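Local coordinates for protein beta-galactosidase (Trichoderma reesei, PDB 3OG2) that probably hydrolyses terminal non-reducing beta-D-galactose residues from beta-D-galactosides, as a glycoside hydrolase of family 35, at residues I884-L895 against Y950-W961. Residues are numbered along the deposited sequence; the frame is centred on the assembly and turned at random.
Sequences IAFYAAKLPLHL and YNGDNWIGVALW
Lys890 NZ and Asp953 OD2 form a salt bridge at 3.5 Å at the exposed end of two antiparallel strands. Asp953 OD1 also takes a bond from a water, which is held weakly by His894 NE2. The backbones pair through Ala885 with Leu960, Tyr887 with Val958 and Ala889 with Ile956, each joined by two hydrogen bonds. The bond from Ile956 N to Ala889 O is almost straight, at 178°. Further along, Leu891 O receives two donors from one residue, Asn954 N and Asn954 ND2. The bond from Asn954 ND2 to Leu891 O is 3.1 Å long. Leu891 O lies in the plane of that amide, and the OD1 of Asn954 is held by Asp949 and Asn924. This fixes the rotation of the amide.

Lys890 CG stands anti to the backbone N (chi1 -175°), and CB lies over the Trp955 six-membered ring, 4.1 Å from its centroid. A bend at chi3 (-93°) then turns the amine to Asp953. With an alanine at Trp955 the indole under Lys890 is gone, and the lysine chain is likely to swing more freely and lose its aim at Asp953. The Phe886 ring extends across to Gly957 CA, 3.7 Å from CE1. Gly957 has no side chain, and the ring takes the space where a CB would stand. At the strand end, Ile884 CD1 rests over the five-membered ring of Trp961. On the other face, Tyr887 CE1 meets Leu960 CB at 3.9 Å. Beyond the corner at Gly952, Leu895 CD1 lies over one face of the Tyr950 ring.

The two strands are the second and third of a five-stranded antiparallel sheet in the second all-beta domain, between strands 663-666 and 917-923. Its chemistry is divided: mainly apolar side chains fill the buried parts, while charge and water gather at the exposed end.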
loop_
_atom_site.group_PDB
_atom_site.type_symbol
_atom_site.label_atom_id
_atom_site.label_comp_id
_atom_site.label_asym_id
_atom_site.label_seq_id
_atom_site.Cartn_x
_atom_site.Cartn_y
_atom_site.Cartn_z
ATOM N N ILE A 884 -18.589 -22.263 -18.069
ATOM C CA ILE A 884 -18.506 -21.018 -17.299
ATOM C C ILE A 884 -19.924 -20.558 -17.030
ATOM O O ILE A 884 -20.730 -20.383 -17.975
ATOM C CB ILE A 884 -17.708 -19.894 -18.026
ATOM C CG1 ILE A 884 -16.360 -20.400 -18.526
ATOM C CG2 ILE A 884 -17.571 -18.694 -17.076
ATOM C CD1 ILE A 884 -15.523 -19.377 -19.247
ATOM N N ALA A 885 -20.251 -20.354 -15.758
ATOM C CA ALA A 885 -21.563 -19.844 -15.387
ATOM C C ALA A 885 -21.413 -18.576 -14.570
ATOM O O ALA A 885 -20.395 -18.405 -13.925
ATOM C CB ALA A 885 -22.293 -20.831 -14.488
ATOM N N PHE A 886 -22.389 -17.704 -14.603
ATOM C CA PHE A 886 -22.328 -16.532 -13.757
ATOM C C PHE A 886 -23.562 -16.528 -12.845
ATOM O O PHE A 886 -24.664 -16.809 -13.316
ATOM C CB PHE A 886 -22.285 -15.261 -14.634
ATOM C CG PHE A 886 -22.344 -14.002 -13.788
ATOM C CD1 PHE A 886 -21.317 -13.672 -12.922
ATOM C CD2 PHE A 886 -23.435 -13.142 -13.882
ATOM C CE1 PHE A 886 -21.366 -12.513 -12.160
ATOM C CE2 PHE A 886 -23.504 -11.993 -13.094
ATOM C CZ PHE A 886 -22.457 -11.654 -12.218
ATOM N N TYR A 887 -23.325 -16.208 -11.600
ATOM C CA TYR A 887 -24.324 -16.215 -10.550
ATOM C C TYR A 887 -24.486 -14.826 -9.965
ATOM O O TYR A 887 -23.492 -14.169 -9.649
ATOM C CB TYR A 887 -23.911 -17.167 -9.448
ATOM C CG TYR A 887 -23.762 -18.611 -9.913
ATOM C CD1 TYR A 887 -22.551 -19.127 -10.349
ATOM C CD2 TYR A 887 -24.889 -19.436 -9.905
ATOM C CE1 TYR A 887 -22.471 -20.437 -10.763
ATOM C CE2 TYR A 887 -24.803 -20.754 -10.313
ATOM C CZ TYR A 887 -23.583 -21.265 -10.738
ATOM O OH TYR A 887 -23.444 -22.564 -11.161
ATOM N N ALA A 888 -25.723 -14.383 -9.773
ATOM C CA ALA A 888 -25.967 -13.070 -9.204
ATOM C C ALA A 888 -27.008 -13.171 -8.081
ATOM O O ALA A 888 -27.946 -13.958 -8.174
ATOM C CB ALA A 888 -26.475 -12.055 -10.228
ATOM N N ALA A 889 -26.844 -12.321 -7.062
ATOM C CA ALA A 889 -27.840 -12.324 -5.973
ATOM C C ALA A 889 -27.898 -10.951 -5.353
ATOM O O ALA A 889 -26.872 -10.251 -5.307
ATOM C CB ALA A 889 -27.535 -13.380 -4.923
ATOM N N LYS A 890 -29.053 -10.559 -4.853
ATOM C CA LYS A 890 -29.180 -9.360 -4.086
ATOM C C LYS A 890 -28.787 -9.650 -2.632
ATOM O O LYS A 890 -29.197 -10.627 -2.033
ATOM C CB LYS A 890 -30.656 -8.892 -4.125
ATOM C CG LYS A 890 -30.837 -7.544 -3.438
ATOM C CD LYS A 890 -32.328 -7.160 -3.458
ATOM C CE LYS A 890 -32.701 -6.302 -4.636
ATOM N NZ LYS A 890 -34.195 -6.121 -4.703
ATOM N N LEU A 891 -27.966 -8.756 -2.078
ATOM C CA LEU A 891 -27.503 -8.851 -0.700
ATOM C C LEU A 891 -27.911 -7.579 0.006
ATOM O O LEU A 891 -27.231 -6.582 -0.104
ATOM C CB LEU A 891 -25.978 -9.039 -0.667
ATOM C CG LEU A 891 -25.294 -8.942 0.706
ATOM C CD1 LEU A 891 -25.787 -9.975 1.687
ATOM C CD2 LEU A 891 -23.760 -9.003 0.493
ATOM N N PRO A 892 -29.015 -7.572 0.739
ATOM C CA PRO A 892 -29.370 -6.404 1.538
ATOM C C PRO A 892 -28.475 -6.348 2.768
ATOM O O PRO A 892 -28.249 -7.378 3.386
ATOM C CB PRO A 892 -30.821 -6.653 1.951
ATOM C CG PRO A 892 -31.247 -7.811 1.146
ATOM C CD PRO A 892 -30.013 -8.642 0.866
ATOM N N LEU A 893 -27.999 -5.180 3.129
ATOM C CA LEU A 893 -27.249 -5.020 4.373
ATOM C C LEU A 893 -27.879 -3.915 5.176
ATOM O O LEU A 893 -28.362 -2.937 4.585
ATOM C CB LEU A 893 -25.796 -4.597 4.107
ATOM C CG LEU A 893 -24.923 -5.697 3.511
ATOM C CD1 LEU A 893 -23.529 -5.135 3.204
ATOM C CD2 LEU A 893 -24.862 -6.915 4.423
ATOM N N HIS A 894 -27.969 -4.009 6.488
ATOM C CA HIS A 894 -28.551 -2.990 7.358
ATOM C C HIS A 894 -27.682 -3.000 8.616
ATOM O O HIS A 894 -28.015 -3.597 9.625
ATOM C CB HIS A 894 -30.043 -3.310 7.631
ATOM C CG HIS A 894 -30.815 -3.193 6.320
ATOM N ND1 HIS A 894 -31.139 -4.289 5.509
ATOM C CD2 HIS A 894 -31.193 -2.117 5.587
ATOM C CE1 HIS A 894 -31.719 -3.907 4.411
ATOM N NE2 HIS A 894 -31.780 -2.586 4.445
ATOM N N LEU A 895 -26.513 -2.415 8.513
ATOM C CA LEU A 895 -25.520 -2.391 9.557
ATOM C C LEU A 895 -25.333 -0.977 10.105
ATOM O O LEU A 895 -25.536 -0.010 9.364
ATOM C CB LEU A 895 -24.164 -2.902 8.974
ATOM C CG LEU A 895 -24.180 -4.382 8.575
ATOM C CD1 LEU A 895 -22.915 -4.712 7.773
ATOM C CD2 LEU A 895 -24.281 -5.286 9.786
ATOM N N TYR A 950 -23.982 -0.366 3.217
ATOM C CA TYR A 950 -24.285 -1.001 4.485
ATOM C C TYR A 950 -25.709 -0.749 4.932
ATOM O O TYR A 950 -26.148 -1.273 5.957
ATOM C CB TYR A 950 -23.317 -0.491 5.591
ATOM C CG TYR A 950 -21.978 -1.205 5.548
ATOM C CD1 TYR A 950 -21.378 -1.657 4.367
ATOM C CD2 TYR A 950 -21.278 -1.394 6.736
ATOM C CE1 TYR A 950 -20.136 -2.292 4.408
ATOM C CE2 TYR A 950 -20.055 -2.036 6.796
ATOM C CZ TYR A 950 -19.498 -2.477 5.604
ATOM O OH TYR A 950 -18.287 -3.099 5.673
ATOM N N ASN A 951 -26.482 0.035 4.164
ATOM C CA ASN A 951 -27.890 0.313 4.548
ATOM C C ASN A 951 -28.716 0.321 3.290
ATOM O O ASN A 951 -29.453 1.220 2.904
ATOM C CB ASN A 951 -27.949 1.629 5.345
ATOM C CG ASN A 951 -27.408 1.401 6.755
ATOM O OD1 ASN A 951 -26.281 1.811 7.125
ATOM N ND2 ASN A 951 -28.226 0.723 7.590
ATOM N N GLY A 952 -28.617 -0.770 2.533
ATOM C CA GLY A 952 -29.368 -0.813 1.278
ATOM C C GLY A 952 -29.064 -2.104 0.539
ATOM O O GLY A 952 -28.455 -3.021 1.103
ATOM N N ASP A 953 -29.530 -2.206 -0.697
ATOM C CA ASP A 953 -29.389 -3.377 -1.533
ATOM C C ASP A 953 -28.025 -3.359 -2.192
ATOM O O ASP A 953 -27.527 -2.325 -2.650
ATOM C CB ASP A 953 -30.465 -3.393 -2.628
ATOM C CG ASP A 953 -31.828 -3.771 -2.089
ATOM O OD1 ASP A 953 -31.884 -4.316 -0.952
ATOM O OD2 ASP A 953 -32.844 -3.545 -2.764
ATOM N N ASN A 954 -27.408 -4.498 -2.228
ATOM C CA ASN A 954 -26.175 -4.721 -2.984
ATOM C C ASN A 954 -26.438 -5.850 -3.970
ATOM O O ASN A 954 -27.344 -6.665 -3.727
ATOM C CB ASN A 954 -25.060 -5.139 -2.031
ATOM C CG ASN A 954 -24.774 -4.045 -1.030
ATOM O OD1 ASN A 954 -24.020 -3.107 -1.344
ATOM N ND2 ASN A 954 -25.364 -4.151 0.146
ATOM N N TRP A 955 -25.649 -5.890 -5.027
ATOM C CA TRP A 955 -25.687 -7.016 -5.985
ATOM C C TRP A 955 -24.336 -7.685 -5.918
ATOM O O TRP A 955 -23.305 -6.976 -6.060
ATOM C CB TRP A 955 -25.951 -6.425 -7.380
ATOM C CG TRP A 955 -27.473 -6.300 -7.438
ATOM C CD1 TRP A 955 -28.170 -5.142 -7.146
ATOM C CD2 TRP A 955 -28.413 -7.334 -7.748
ATOM N NE1 TRP A 955 -29.502 -5.428 -7.289
ATOM C CE2 TRP A 955 -29.686 -6.744 -7.654
ATOM C CE3 TRP A 955 -28.338 -8.687 -8.104
ATOM C CZ2 TRP A 955 -30.863 -7.475 -7.908
ATOM C CZ3 TRP A 955 -29.504 -9.424 -8.360
ATOM C CH2 TRP A 955 -30.773 -8.805 -8.260
ATOM N N ILE A 956 -24.317 -8.983 -5.688
ATOM C CA ILE A 956 -23.107 -9.787 -5.601
ATOM C C ILE A 956 -23.064 -10.793 -6.746
ATOM O O ILE A 956 -24.058 -11.459 -7.036
ATOM C CB ILE A 956 -23.005 -10.535 -4.261
ATOM C CG1 ILE A 956 -22.786 -9.623 -3.051
ATOM C CG2 ILE A 956 -21.928 -11.606 -4.327
ATOM C CD1 ILE A 956 -21.542 -8.767 -3.150
ATOM N N GLY A 957 -21.912 -10.894 -7.400
ATOM C CA GLY A 957 -21.775 -11.745 -8.560
ATOM C C GLY A 957 -20.640 -12.699 -8.360
ATOM O O GLY A 957 -19.577 -12.327 -7.829
ATOM N N VAL A 958 -20.813 -13.940 -8.802
ATOM C CA VAL A 958 -19.746 -14.916 -8.793
ATOM C C VAL A 958 -19.737 -15.607 -10.167
ATOM O O VAL A 958 -20.702 -16.273 -10.543
ATOM C CB VAL A 958 -19.948 -15.951 -7.689
ATOM C CG1 VAL A 958 -18.840 -17.010 -7.721
ATOM C CG2 VAL A 958 -20.035 -15.294 -6.334
ATOM N N ALA A 959 -18.617 -15.471 -10.895
ATOM C CA ALA A 959 -18.391 -16.250 -12.113
ATOM C C ALA A 959 -17.696 -17.532 -11.682
ATOM O O ALA A 959 -16.824 -17.473 -10.857
ATOM C CB ALA A 959 -17.554 -15.482 -13.148
ATOM N N LEU A 960 -18.116 -18.631 -12.294
ATOM C CA LEU A 960 -17.545 -19.947 -11.992
ATOM C C LEU A 960 -17.098 -20.564 -13.304
ATOM O O LEU A 960 -17.952 -20.865 -14.148
ATOM C CB LEU A 960 -18.621 -20.808 -11.296
ATOM C CG LEU A 960 -18.249 -22.274 -11.079
ATOM C CD1 LEU A 960 -17.072 -22.334 -10.128
ATOM C CD2 LEU A 960 -19.456 -23.044 -10.572
ATOM N N TRP A 961 -15.800 -20.777 -13.445
ATOM C CA TRP A 961 -15.203 -21.392 -14.614
ATOM C C TRP A 961 -14.682 -22.751 -14.137
ATOM O O TRP A 961 -13.648 -22.799 -13.446
ATOM C CB TRP A 961 -14.128 -20.469 -15.202
ATOM C CG TRP A 961 -13.291 -21.016 -16.320
ATOM C CD1 TRP A 961 -13.331 -22.199 -17.023
ATOM C CD2 TRP A 961 -12.175 -20.322 -16.929
ATOM N NE1 TRP A 961 -12.346 -22.271 -17.982
ATOM C CE2 TRP A 961 -11.621 -21.118 -17.933
ATOM C CE3 TRP A 961 -11.627 -19.059 -16.654
ATOM C CZ2 TRP A 961 -10.515 -20.720 -18.708
ATOM C CZ3 TRP A 961 -10.541 -18.647 -17.402
ATOM C CH2 TRP A 961 -9.996 -19.473 -18.416
HETATM O O HOH W 1 -32.467 -2.751 1.403
#